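Local coordinates for protein UTP--glucose-1-phosphate uridylyltransferase YngB (Bacillus subtilis, PDB 7O2N) that catalyses the formation of UDP-glucose from glucose-1-phosphate and UTP, an intermediate step in making the glycolipid anchor of lipoteichoic acid, at residues T16-A21 with Q25-L30; L30-K35 with L259-A264; N251-G256 with T266-M271; I55-G58 with I64-H67; Q104-P107 with G111-V114. All coordinates share one frame; numbering follows the deposited sequence.

Contact 1 of 5, residues T16-A21 with Q25-L30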
# COMPACT_ATOMS: atom_id res chain seq x y z
N THR A 16 9.66 -8.18 6.26
CA THR A 16 10.01 -9.14 5.24
C THR A 16 8.80 -9.87 4.68
O THR A 16 8.81 -10.28 3.52
CB THR A 16 11.08 -10.06 5.81
OG1 THR A 16 12.14 -9.16 5.52
CG2 THR A 16 11.19 -11.39 5.10
N ARG A 17 7.75 -10.03 5.51
CA ARG A 17 6.56 -10.79 5.14
C ARG A 17 5.84 -10.11 3.98
O ARG A 17 4.86 -10.65 3.44
CB ARG A 17 5.64 -11.03 6.35
N PHE A 18 6.30 -8.90 3.59
CA PHE A 18 5.51 -8.09 2.68
C PHE A 18 6.30 -7.71 1.44
O PHE A 18 5.86 -6.82 0.71
CB PHE A 18 5.04 -6.81 3.38
CG PHE A 18 4.07 -7.08 4.49
CD1 PHE A 18 2.75 -7.44 4.22
CD2 PHE A 18 4.48 -6.99 5.80
CE1 PHE A 18 1.85 -7.72 5.25
CE2 PHE A 18 3.58 -7.24 6.83
CZ PHE A 18 2.27 -7.63 6.56
N LEU A 19 7.44 -8.38 1.22
CA LEU A 19 8.26 -8.09 0.04
C LEU A 19 7.49 -8.57 -1.18
O LEU A 19 6.65 -9.46 -1.05
CB LEU A 19 9.64 -8.75 0.16
CG LEU A 19 10.56 -8.20 1.27
CD1 LEU A 19 11.62 -9.21 1.69
CD2 LEU A 19 11.19 -6.88 0.88
N PRO A 20 7.66 -7.98 -2.37
CA PRO A 20 8.49 -6.79 -2.56
C PRO A 20 7.95 -5.39 -2.24
O PRO A 20 8.67 -4.42 -2.42
CB PRO A 20 8.87 -6.86 -4.04
CG PRO A 20 7.69 -7.58 -4.70
CD PRO A 20 7.09 -8.48 -3.64
N ALA A 21 6.70 -5.27 -1.77
CA ALA A 21 6.11 -3.96 -1.48
C ALA A 21 7.04 -3.16 -0.60
O ALA A 21 7.29 -1.99 -0.90
CB ALA A 21 4.77 -4.10 -0.81
N GLN A 25 10.26 0.70 1.22
CA GLN A 25 9.40 1.52 2.05
C GLN A 25 8.88 0.71 3.24
O GLN A 25 8.74 -0.50 3.17
CB GLN A 25 8.35 2.20 1.17
CG GLN A 25 7.33 1.25 0.58
CD GLN A 25 6.47 1.98 -0.41
OE1 GLN A 25 6.66 3.19 -0.65
NE2 GLN A 25 5.54 1.24 -1.00
N PRO A 26 8.54 1.38 4.35
CA PRO A 26 8.23 0.69 5.61
C PRO A 26 6.92 -0.07 5.62
O PRO A 26 5.92 0.37 5.04
CB PRO A 26 8.08 1.83 6.61
CG PRO A 26 8.73 3.01 5.92
CD PRO A 26 8.42 2.83 4.46
N LYS A 27 6.93 -1.19 6.33
CA LYS A 27 5.79 -2.04 6.57
C LYS A 27 4.63 -1.20 7.11
O LYS A 27 3.50 -1.38 6.66
CB LYS A 27 6.25 -3.15 7.53
CG LYS A 27 5.17 -4.02 8.15
CD LYS A 27 5.11 -3.95 9.67
CE LYS A 27 6.28 -4.64 10.33
NZ LYS A 27 5.88 -5.25 11.62
N GLU A 28 4.93 -0.25 8.01
CA GLU A 28 3.89 0.41 8.77
C GLU A 28 3.18 1.49 7.95
O GLU A 28 2.14 2.01 8.38
CB GLU A 28 4.32 0.86 10.17
CG GLU A 28 5.81 1.09 10.31
CD GLU A 28 6.73 -0.12 10.53
OE1 GLU A 28 6.78 -0.64 11.67
OE2 GLU A 28 7.42 -0.51 9.57
N MET A 29 3.73 1.78 6.76
CA MET A 29 3.12 2.77 5.88
C MET A 29 2.22 2.09 4.86
O MET A 29 1.55 2.77 4.10
CB MET A 29 4.16 3.61 5.14
CG MET A 29 4.90 4.61 6.00
SD MET A 29 3.78 5.71 6.90
CE MET A 29 3.30 6.82 5.59
N LEU A 30 2.22 0.76 4.80
CA LEU A 30 1.34 0.08 3.87
C LEU A 30 -0.10 0.47 4.14
O LEU A 30 -0.57 0.58 5.28
CB LEU A 30 1.53 -1.44 3.94
CG LEU A 30 2.88 -1.95 3.44
CD1 LEU A 30 3.07 -3.41 3.83
CD2 LEU A 30 2.96 -1.81 1.93

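Contact 2 of 5, residues L30-K35 with L259-A264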
# COMPACT_ATOMS: atom_id res chain seq x y z
N LEU A 30 2.22 0.76 4.80
CA LEU A 30 1.34 0.08 3.87
C LEU A 30 -0.10 0.47 4.14
O LEU A 30 -0.57 0.58 5.28
CB LEU A 30 1.53 -1.44 3.94
CG LEU A 30 2.88 -1.95 3.44
CD1 LEU A 30 3.07 -3.41 3.83
CD2 LEU A 30 2.96 -1.81 1.93
N PRO A 31 -0.84 0.77 3.06
CA PRO A 31 -2.19 1.30 3.21
C PRO A 31 -3.07 0.14 3.69
O PRO A 31 -2.90 -0.98 3.24
CB PRO A 31 -2.51 1.78 1.79
CG PRO A 31 -1.68 0.89 0.88
CD PRO A 31 -0.41 0.62 1.67
N ILE A 32 -3.99 0.44 4.62
CA ILE A 32 -4.97 -0.57 4.97
C ILE A 32 -6.28 -0.31 4.25
O ILE A 32 -6.68 -1.14 3.44
CB ILE A 32 -5.09 -0.82 6.47
CG1 ILE A 32 -3.98 -1.78 6.90
CG2 ILE A 32 -6.47 -1.39 6.79
CD1 ILE A 32 -3.69 -2.90 5.92
N VAL A 33 -6.95 0.82 4.49
CA VAL A 33 -7.91 1.04 3.41
C VAL A 33 -7.30 2.03 2.42
O VAL A 33 -7.08 1.73 1.25
CB VAL A 33 -9.32 1.39 3.90
CG1 VAL A 33 -10.20 1.98 2.80
CG2 VAL A 33 -9.97 0.17 4.51
N ASP A 34 -6.88 3.16 2.98
CA ASP A 34 -6.31 4.26 2.25
C ASP A 34 -5.56 5.04 3.32
O ASP A 34 -5.16 6.19 3.12
CB ASP A 34 -7.46 5.06 1.63
CG ASP A 34 -8.45 5.60 2.66
OD1 ASP A 34 -8.41 5.18 3.83
OD2 ASP A 34 -9.26 6.45 2.28
N LYS A 35 -5.45 4.40 4.48
CA LYS A 35 -4.68 4.89 5.60
C LYS A 35 -3.50 3.95 5.83
O LYS A 35 -3.62 2.72 5.81
CB LYS A 35 -5.53 4.84 6.86
CG LYS A 35 -6.88 5.48 6.67
CD LYS A 35 -7.26 6.32 7.83
CE LYS A 35 -7.57 5.51 9.06
NZ LYS A 35 -8.33 6.37 9.99
N LEU A 259 -2.47 -11.80 3.36
CA LEU A 259 -3.89 -12.10 3.37
C LEU A 259 -4.59 -11.32 4.46
O LEU A 259 -5.60 -10.65 4.21
CB LEU A 259 -4.04 -13.59 3.62
CG LEU A 259 -5.32 -14.23 3.10
CD1 LEU A 259 -5.45 -13.96 1.61
CD2 LEU A 259 -5.28 -15.73 3.38
N GLY A 260 -4.06 -11.42 5.69
CA GLY A 260 -4.61 -10.69 6.81
C GLY A 260 -5.02 -9.27 6.41
O GLY A 260 -6.14 -8.86 6.71
N CYS A 261 -4.12 -8.57 5.71
CA CYS A 261 -4.30 -7.19 5.31
C CYS A 261 -5.43 -7.04 4.29
O CYS A 261 -6.22 -6.12 4.38
CB CYS A 261 -3.06 -6.67 4.59
SG CYS A 261 -1.71 -6.38 5.73
N PHE A 262 -5.46 -7.91 3.28
CA PHE A 262 -6.54 -7.89 2.32
C PHE A 262 -7.86 -7.98 3.06
O PHE A 262 -8.77 -7.19 2.82
CB PHE A 262 -6.38 -9.03 1.32
CG PHE A 262 -7.44 -9.01 0.26
CD1 PHE A 262 -7.28 -8.25 -0.89
CD2 PHE A 262 -8.63 -9.72 0.43
CE1 PHE A 262 -8.30 -8.18 -1.82
CE2 PHE A 262 -9.63 -9.67 -0.53
CZ PHE A 262 -9.46 -8.90 -1.65
N LYS A 263 -7.97 -8.93 3.99
CA LYS A 263 -9.19 -9.08 4.77
C LYS A 263 -9.48 -7.78 5.52
O LYS A 263 -10.60 -7.30 5.52
CB LYS A 263 -9.10 -10.27 5.72
CG LYS A 263 -9.17 -11.64 5.04
CD LYS A 263 -9.00 -12.75 6.04
CE LYS A 263 -9.28 -14.12 5.50
NZ LYS A 263 -8.02 -14.82 5.22
N ALA A 264 -8.45 -7.19 6.14
CA ALA A 264 -8.65 -5.99 6.94
C ALA A 264 -9.14 -4.84 6.06
O ALA A 264 -10.05 -4.12 6.44
CB ALA A 264 -7.38 -5.65 7.67

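Contact 3 of 5, residues N251-G256 with T266-M271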
# COMPACT_ATOMS: atom_id res chain seq x y z
N ASN A 251 -13.86 -5.98 17.40
CA ASN A 251 -13.58 -6.91 16.32
C ASN A 251 -12.16 -6.71 15.81
O ASN A 251 -11.78 -5.59 15.49
CB ASN A 251 -14.50 -6.71 15.12
CG ASN A 251 -15.80 -7.45 15.31
OD1 ASN A 251 -15.79 -8.64 15.66
ND2 ASN A 251 -16.91 -6.75 15.14
N ARG A 252 -11.43 -7.83 15.69
CA ARG A 252 -9.98 -7.77 15.53
C ARG A 252 -9.51 -8.30 14.17
O ARG A 252 -9.75 -9.45 13.81
CB ARG A 252 -9.33 -8.55 16.67
CG ARG A 252 -7.89 -8.90 16.38
CD ARG A 252 -7.17 -9.48 17.56
NE ARG A 252 -5.86 -9.82 17.01
CZ ARG A 252 -5.55 -11.03 16.56
NH1 ARG A 252 -6.45 -12.00 16.65
NH2 ARG A 252 -4.34 -11.24 16.06
N TYR A 253 -8.76 -7.47 13.43
CA TYR A 253 -8.25 -7.84 12.13
C TYR A 253 -6.73 -7.88 12.15
O TYR A 253 -6.09 -6.83 12.14
CB TYR A 253 -8.73 -6.84 11.08
CG TYR A 253 -10.22 -6.69 11.11
CD1 TYR A 253 -11.06 -7.72 10.73
CD2 TYR A 253 -10.78 -5.53 11.59
CE1 TYR A 253 -12.44 -7.60 10.80
CE2 TYR A 253 -12.16 -5.38 11.65
CZ TYR A 253 -12.99 -6.42 11.27
OH TYR A 253 -14.34 -6.25 11.34
N ASP A 254 -6.19 -9.11 12.19
CA ASP A 254 -4.75 -9.32 12.17
C ASP A 254 -4.23 -8.88 10.80
O ASP A 254 -4.87 -9.16 9.78
CB ASP A 254 -4.38 -10.74 12.60
CG ASP A 254 -3.06 -11.25 12.04
OD1 ASP A 254 -2.91 -11.30 10.78
OD2 ASP A 254 -2.20 -11.62 12.85
N ILE A 255 -3.10 -8.17 10.80
CA ILE A 255 -2.47 -7.69 9.57
C ILE A 255 -1.00 -8.12 9.50
O ILE A 255 -0.17 -7.38 8.96
CB ILE A 255 -2.64 -6.17 9.44
CG1 ILE A 255 -2.03 -5.40 10.62
CG2 ILE A 255 -4.10 -5.83 9.26
CD1 ILE A 255 -2.28 -3.92 10.61
N GLY A 256 -0.67 -9.31 10.03
CA GLY A 256 0.68 -9.83 10.03
C GLY A 256 1.08 -10.50 8.71
O GLY A 256 2.25 -10.74 8.47
N THR A 266 -10.82 -5.13 3.33
CA THR A 266 -12.17 -5.48 2.94
C THR A 266 -13.17 -5.12 4.03
O THR A 266 -14.15 -4.43 3.77
CB THR A 266 -12.23 -6.96 2.58
OG1 THR A 266 -11.34 -7.14 1.48
CG2 THR A 266 -13.62 -7.41 2.19
N GLU A 267 -12.89 -5.58 5.26
CA GLU A 267 -13.83 -5.39 6.36
C GLU A 267 -14.00 -3.91 6.71
O GLU A 267 -15.13 -3.45 6.89
CB GLU A 267 -13.43 -6.21 7.59
CG GLU A 267 -13.19 -7.67 7.29
CD GLU A 267 -14.42 -8.54 7.15
OE1 GLU A 267 -15.53 -7.99 7.09
OE2 GLU A 267 -14.28 -9.79 7.11
N ILE A 268 -12.88 -3.18 6.79
CA ILE A 268 -12.93 -1.78 7.18
C ILE A 268 -13.55 -1.00 6.01
O ILE A 268 -14.26 -0.01 6.20
CB ILE A 268 -11.53 -1.25 7.55
CG1 ILE A 268 -10.72 -2.13 8.52
CG2 ILE A 268 -11.55 0.22 7.94
CD1 ILE A 268 -11.15 -2.10 9.96
N GLY A 269 -13.28 -1.48 4.78
CA GLY A 269 -13.80 -0.85 3.59
C GLY A 269 -15.32 -0.87 3.63
O GLY A 269 -15.98 0.15 3.41
N LEU A 270 -15.84 -2.05 4.00
CA LEU A 270 -17.27 -2.30 4.05
C LEU A 270 -17.92 -1.45 5.14
O LEU A 270 -19.14 -1.32 5.15
CB LEU A 270 -17.52 -3.79 4.30
CG LEU A 270 -17.33 -4.66 3.06
CD1 LEU A 270 -17.24 -6.13 3.40
CD2 LEU A 270 -18.45 -4.42 2.08
N MET A 271 -17.10 -0.89 6.03
CA MET A 271 -17.65 -0.10 7.11
C MET A 271 -17.70 1.36 6.70
O MET A 271 -18.30 2.18 7.39
CB MET A 271 -16.84 -0.29 8.40
CG MET A 271 -17.02 -1.67 9.00
SD MET A 271 -15.74 -2.04 10.28
CE MET A 271 -16.16 -3.71 10.80

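Contact 4 of 5, residues I55-G58 with I64-H67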
# COMPACT_ATOMS: atom_id res chain seq x y z
N ILE A 55 7.89 6.79 18.81
CA ILE A 55 8.08 5.72 17.85
C ILE A 55 9.56 5.38 17.86
O ILE A 55 10.41 6.26 17.70
CB ILE A 55 7.62 6.16 16.46
CG1 ILE A 55 6.14 6.56 16.46
CG2 ILE A 55 7.93 5.08 15.43
CD1 ILE A 55 5.66 7.10 15.16
N ILE A 56 9.86 4.10 18.12
CA ILE A 56 11.22 3.61 18.00
C ILE A 56 11.33 3.20 16.54
O ILE A 56 10.74 2.21 16.11
CB ILE A 56 11.48 2.41 18.94
CG1 ILE A 56 10.86 2.52 20.35
CG2 ILE A 56 12.95 2.04 18.97
CD1 ILE A 56 11.05 3.81 21.10
N THR A 57 12.01 4.04 15.76
CA THR A 57 12.08 3.83 14.33
C THR A 57 13.49 3.34 13.98
O THR A 57 14.37 3.35 14.83
CB THR A 57 11.68 5.12 13.61
OG1 THR A 57 11.74 4.91 12.19
CG2 THR A 57 12.56 6.31 13.95
N GLY A 58 13.69 2.96 12.72
CA GLY A 58 14.98 2.57 12.19
C GLY A 58 15.37 3.38 10.95
O GLY A 58 14.88 4.50 10.76
N ILE A 64 7.29 7.71 7.83
CA ILE A 64 6.41 7.71 8.99
C ILE A 64 6.39 9.11 9.60
O ILE A 64 5.33 9.64 9.91
CB ILE A 64 6.83 6.64 10.03
CG1 ILE A 64 6.66 5.21 9.52
CG2 ILE A 64 6.15 6.84 11.37
CD1 ILE A 64 7.68 4.27 10.13
N GLU A 65 7.58 9.71 9.77
CA GLU A 65 7.76 11.00 10.42
C GLU A 65 7.10 12.10 9.58
O GLU A 65 6.52 13.05 10.12
CB GLU A 65 9.25 11.28 10.66
CG GLU A 65 10.01 10.09 11.23
CD GLU A 65 11.52 10.23 11.31
OE1 GLU A 65 11.98 11.38 11.49
OE2 GLU A 65 12.23 9.19 11.20
N ASP A 66 7.23 11.97 8.26
CA ASP A 66 6.69 12.91 7.32
C ASP A 66 5.17 12.84 7.35
O ASP A 66 4.51 13.87 7.31
CB ASP A 66 7.25 12.63 5.93
CG ASP A 66 8.55 13.36 5.63
OD1 ASP A 66 8.81 14.47 6.24
OD2 ASP A 66 9.30 12.86 4.77
N HIS A 67 4.62 11.62 7.42
CA HIS A 67 3.19 11.42 7.38
C HIS A 67 2.49 12.26 8.45
O HIS A 67 1.44 12.81 8.19
CB HIS A 67 2.83 9.93 7.52
CG HIS A 67 1.39 9.64 7.25
ND1 HIS A 67 0.87 9.53 5.96
CD2 HIS A 67 0.36 9.43 8.10
CE1 HIS A 67 -0.43 9.29 6.03
NE2 HIS A 67 -0.77 9.24 7.34

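Contact 5 of 5, residues Q104-P107 with G111-V114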
# COMPACT_ATOMS: atom_id res chain seq x y z
N GLN A 104 16.32 3.11 17.07
CA GLN A 104 16.88 1.93 17.69
C GLN A 104 18.24 1.70 17.06
O GLN A 104 18.38 1.76 15.84
CB GLN A 104 15.97 0.74 17.43
CG GLN A 104 16.09 -0.31 18.51
CD GLN A 104 15.32 -1.56 18.14
OE1 GLN A 104 15.12 -1.86 16.96
NE2 GLN A 104 14.91 -2.28 19.18
N LYS A 105 19.28 1.52 17.89
CA LYS A 105 20.59 1.59 17.27
C LYS A 105 20.85 0.32 16.48
O LYS A 105 21.00 0.39 15.26
CB LYS A 105 21.68 2.07 18.24
CG LYS A 105 21.84 3.59 18.28
CD LYS A 105 22.78 4.07 19.35
CE LYS A 105 22.16 4.08 20.73
NZ LYS A 105 23.15 4.53 21.75
N GLU A 106 20.85 -0.83 17.19
CA GLU A 106 20.94 -2.14 16.56
C GLU A 106 19.65 -2.92 16.84
O GLU A 106 18.97 -2.64 17.82
CB GLU A 106 22.21 -2.91 16.92
CG GLU A 106 22.48 -3.02 18.41
CD GLU A 106 22.80 -1.71 19.10
OE1 GLU A 106 23.92 -1.21 18.90
OE2 GLU A 106 21.90 -1.17 19.80
N PRO A 107 19.25 -3.86 15.95
CA PRO A 107 17.94 -4.52 16.05
C PRO A 107 17.90 -5.67 17.05
O PRO A 107 18.41 -6.74 16.77
CB PRO A 107 17.74 -5.08 14.63
CG PRO A 107 19.15 -5.36 14.14
CD PRO A 107 20.03 -4.30 14.77
N GLY A 111 11.21 -5.03 23.80
CA GLY A 111 12.04 -5.35 24.94
C GLY A 111 13.25 -4.42 24.99
O GLY A 111 13.23 -3.47 25.75
N HIS A 112 14.26 -4.66 24.14
CA HIS A 112 15.28 -3.64 23.97
C HIS A 112 14.59 -2.33 23.59
O HIS A 112 14.81 -1.30 24.23
CB HIS A 112 16.39 -4.07 22.99
CG HIS A 112 17.29 -2.92 22.65
ND1 HIS A 112 17.27 -2.29 21.41
CD2 HIS A 112 18.18 -2.24 23.41
CE1 HIS A 112 18.14 -1.30 21.40
NE2 HIS A 112 18.71 -1.25 22.62
N ALA A 113 13.71 -2.42 22.58
CA ALA A 113 12.96 -1.29 22.05
C ALA A 113 12.22 -0.56 23.15
O ALA A 113 12.21 0.67 23.17
CB ALA A 113 12.01 -1.75 20.97
N VAL A 114 11.60 -1.31 24.07
CA VAL A 114 10.86 -0.71 25.16
C VAL A 114 11.83 0.02 26.10
O VAL A 114 11.45 1.01 26.73
CB VAL A 114 10.03 -1.77 25.90
CG1 VAL A 114 9.28 -1.20 27.10
CG2 VAL A 114 9.07 -2.47 24.94

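Contact 1 of 5, residues T16-A21 with Q25-L30
Leu30 sets its two methyl groups against two different residues of 16-21, and the three side chains involved carry most of the buried surface. The CD2 branch meets the methyl of Ala21 (Leu30 CD2 to Ala21 CB, 4.0 Å). The other branch goes to Phe18, where Leu30 CD1 stands 4.3 Å from the ring centroid and 28° off the ring normal, an off-centre CH-pi contact near the CB end of the ring. Phe18 CG is anti to its carbonyl carbon (chi1 -66°), and this torsion brings the ring obliquely between the methyl and the Lys27 chain, whose CG lies 3.8 Å from Phe18 CE2. Gln25 adds its aliphatic part, CG resting 3.6 Å from Ala21 O, while its NE2 bonds to Met29 O of the second subunit. The loop continues the G-x-G-T-R…P-K signature of sugar nucleotidyltransferases, which in relatives binds the nucleotide; a similar role is probable here. Around this fold-back, which follows strand 6-11, Phe18 leans on Lys258 and Cys261 of helix 258-269. On another flank, Glu28 and Met29 pack against helices 37-47 and 62-67, and Leu30 touches Pro31 of the second subunit.

Contact 2 of 5, residues L30-K35 with L259-A264
Two torsions shape the meeting of Ile32 with Cys261. In Ile32 the CG2 methyl is placed anti to the backbone N, and a bend at chi2 (-40°) swings CD1 round to helix 258-269. In Cys261, SG stands anti to its own carbonyl carbon (chi1 -74°), so that the CB-SG bond presents both of its atoms to the incoming methyl. Ile32 CD1 accordingly lies 4.0 Å from Cys261 SG and equally far from Cys261 CB. The second branch of the isoleucine works one turn further along the helix, where Ile32 CG2 comes within 4.4 Å of Ala264 CB. One branched side chain thus spans residues i and i+3 of a helix, and small residues at both positions are consistent with the close approach of the backbones, Ile32 CA and Cys261 CA being 6.7 Å apart.

The loop is held in shape from within by a backbone bond from Ile32 N to Lys35 O. Ser265 adds a polar link, its OG bonding to Ile32 O and also to Cys261 O. The dimer lies close by: Asp34 forms salt bridges with Arg272 of its own chain and with Lys258 of the second subunit, and Phe262 turns to meet Phe262 of that subunit. Across 30-35 and 259-264 themselves the chemistry is that of methyl groups and a thiol, which implies cohesion by shape and exclusion of water, while directional bonding is supplied beside it, by Ser265 OG to Ile32 O.

Contact 3 of 5, residues N251-G256 with T266-M271
Tyr253 lays its ring across the Glu267 side chain at about a right angle, and this crossing organises the contact. Glu267 CB sits 4.0 Å from the ring centroid, 30° off the normal, giving an off-centre CH-pi interaction; CG follows, 3.6 Å from Tyr253 CE1. A bend at chi2 of Glu267 (-79°) then carries the carboxylate past the ring, leaving the two planes only 20° apart. On the same side of the ring plane, but at its other long flank, Ile268 CD1 approaches obliquely to 3.8 Å from Tyr253 CD2. Met271 and Tyr253 reach toward each other from opposite directions, the extended methionine bringing CE to the hydroxyl end, 4.2 Å from Tyr253 CZ.

Strand 251-254, paired antiparallel with 133-136, packs against the last assigned turn of helix 258-269 and the residues after it. Farther along, Asp254 OD1 accepts from Gly256 N (3.1 Å), an Asx turn just where the strand ends.

Glu267 shows a division of labour: its methylene groups serve the tyrosine, while its carboxylate is engaged by Arg289 and Tyr282 of the second subunit. The same side chain therefore joins apolar packing inside one subunit to an ionic link between two, and its charge is probably offset by that arginine.

Contact 4 of 5, residues I55-G58 with I64-H67
Ile55 and Ile64 form a buried strand-to-helix contact in which the first helix after strand 52-57 packs back on the strand's end. The backbones stay well apart, as a helix lying over a sheet requires, with Thr57 CA 8.7 Å from Ile64 CA, and side chains bridge the gap. Ile55 is stretched towards the helix: CG1 stands anti to its carbonyl carbon and the chain continues straight at chi2 (176°), which carries CD1 out to within 3.8 Å of Ile64 CG2. The two isoleucines cross obliquely, the tip of one against the short branch of the other.

Thr57, two residues on and pointing to the same side of the strand, offers its methyl to Glu65. Their side chains cross at about a right angle, and Thr57 CG2 lies 4.0 Å from Glu65 OE2, a packing contact with the carboxylate. The Thr57 hydroxyl, OG1, makes a weak bond to Gly58 O at 3.5 Å.

Strand 52-57 pairs in parallel with 6-11 and with 98-103, and helix 62-67 opens the beta-alpha-beta crossover that leads, through further helices, to strand 98-103. This belongs to the Rossmann-like sheet of the GT-A nucleotidyltransferases. Tyr101 of the returning strand touches both Ile55 and Glu65, so both ends of the crossover meet here. At the far end of the helix segment, His67 NE2 bonds to Gln39, while His67 O accepts from Lys23 of the second subunit.

Contact 5 of 5, residues Q104-P107 with G111-V114
Gln104 NE2 is gripped, loosely, from two directions: it donates weakly to His112 ND1 at 3.2 Å, with a strongly bent N-H…N angle of 127°, and also weakly to Gly109 O at the start of helix 109-116. The amide nitrogen meets the imidazole at its edge, near the ring plane, and the amide and ring planes are turned only 20° from each other. An extended Gln104 chain delivers the group, CG lying anti to the backbone N (chi1 -153°) and so passing beside the ring, where it comes within 3.7 Å of His112 CE1. On a different side of the amide nitrogen from the ring, Ala113 CB lies 3.4 Å from Gln104 NE2.

The Glu106 and His112 side chains cross at about a right angle; the backbone O of Glu106 is 3.9 Å from His112 CE1, and its carboxylate OE2 is 4.3 Å from His112 NE2, near but not bonded.

These residues belong to the Q-x-x-P-x-G-L-G-H-A sequence that follows strand 98-103 and starts helix 109-116; in related nucleotidyltransferases this region probably lines the site of the nucleotide base. Backbone pairing of Gln104 with Thr57 ties the loop to the sheet. The chemistry implies weak, bent polar bonding supplemented by contact with the ring and the Ala113 methyl, with ND1 accepting from an amide that is also bonded to Gly109 O.

In the fold
Contacts 1, 2 and 4 are buried, whereas contacts 3 and 5 lie partly at the surface. Contacts 2 and 3 share helix 258-269, their centres about 7 Å apart, and contact 1 joins them through Leu30, common to contacts 1 and 2, and through Phe18, which packs on Cys261 and Ile255. Contact 4 ties onto contact 1 by Met29 against Ile64 and His67, and onto contact 5 by a probable hydrogen bond between Thr57 O and Gln104 N. Chemistry follows position: apolar side chains dominate the buried contacts, with a carboxylate at the edge of contact 4, while contact 3 puts a carboxylate with an intersubunit salt bridge among its packing residues and contact 5 relies on weak polar bonds. The first four reach the second subunit; contact 5 does not.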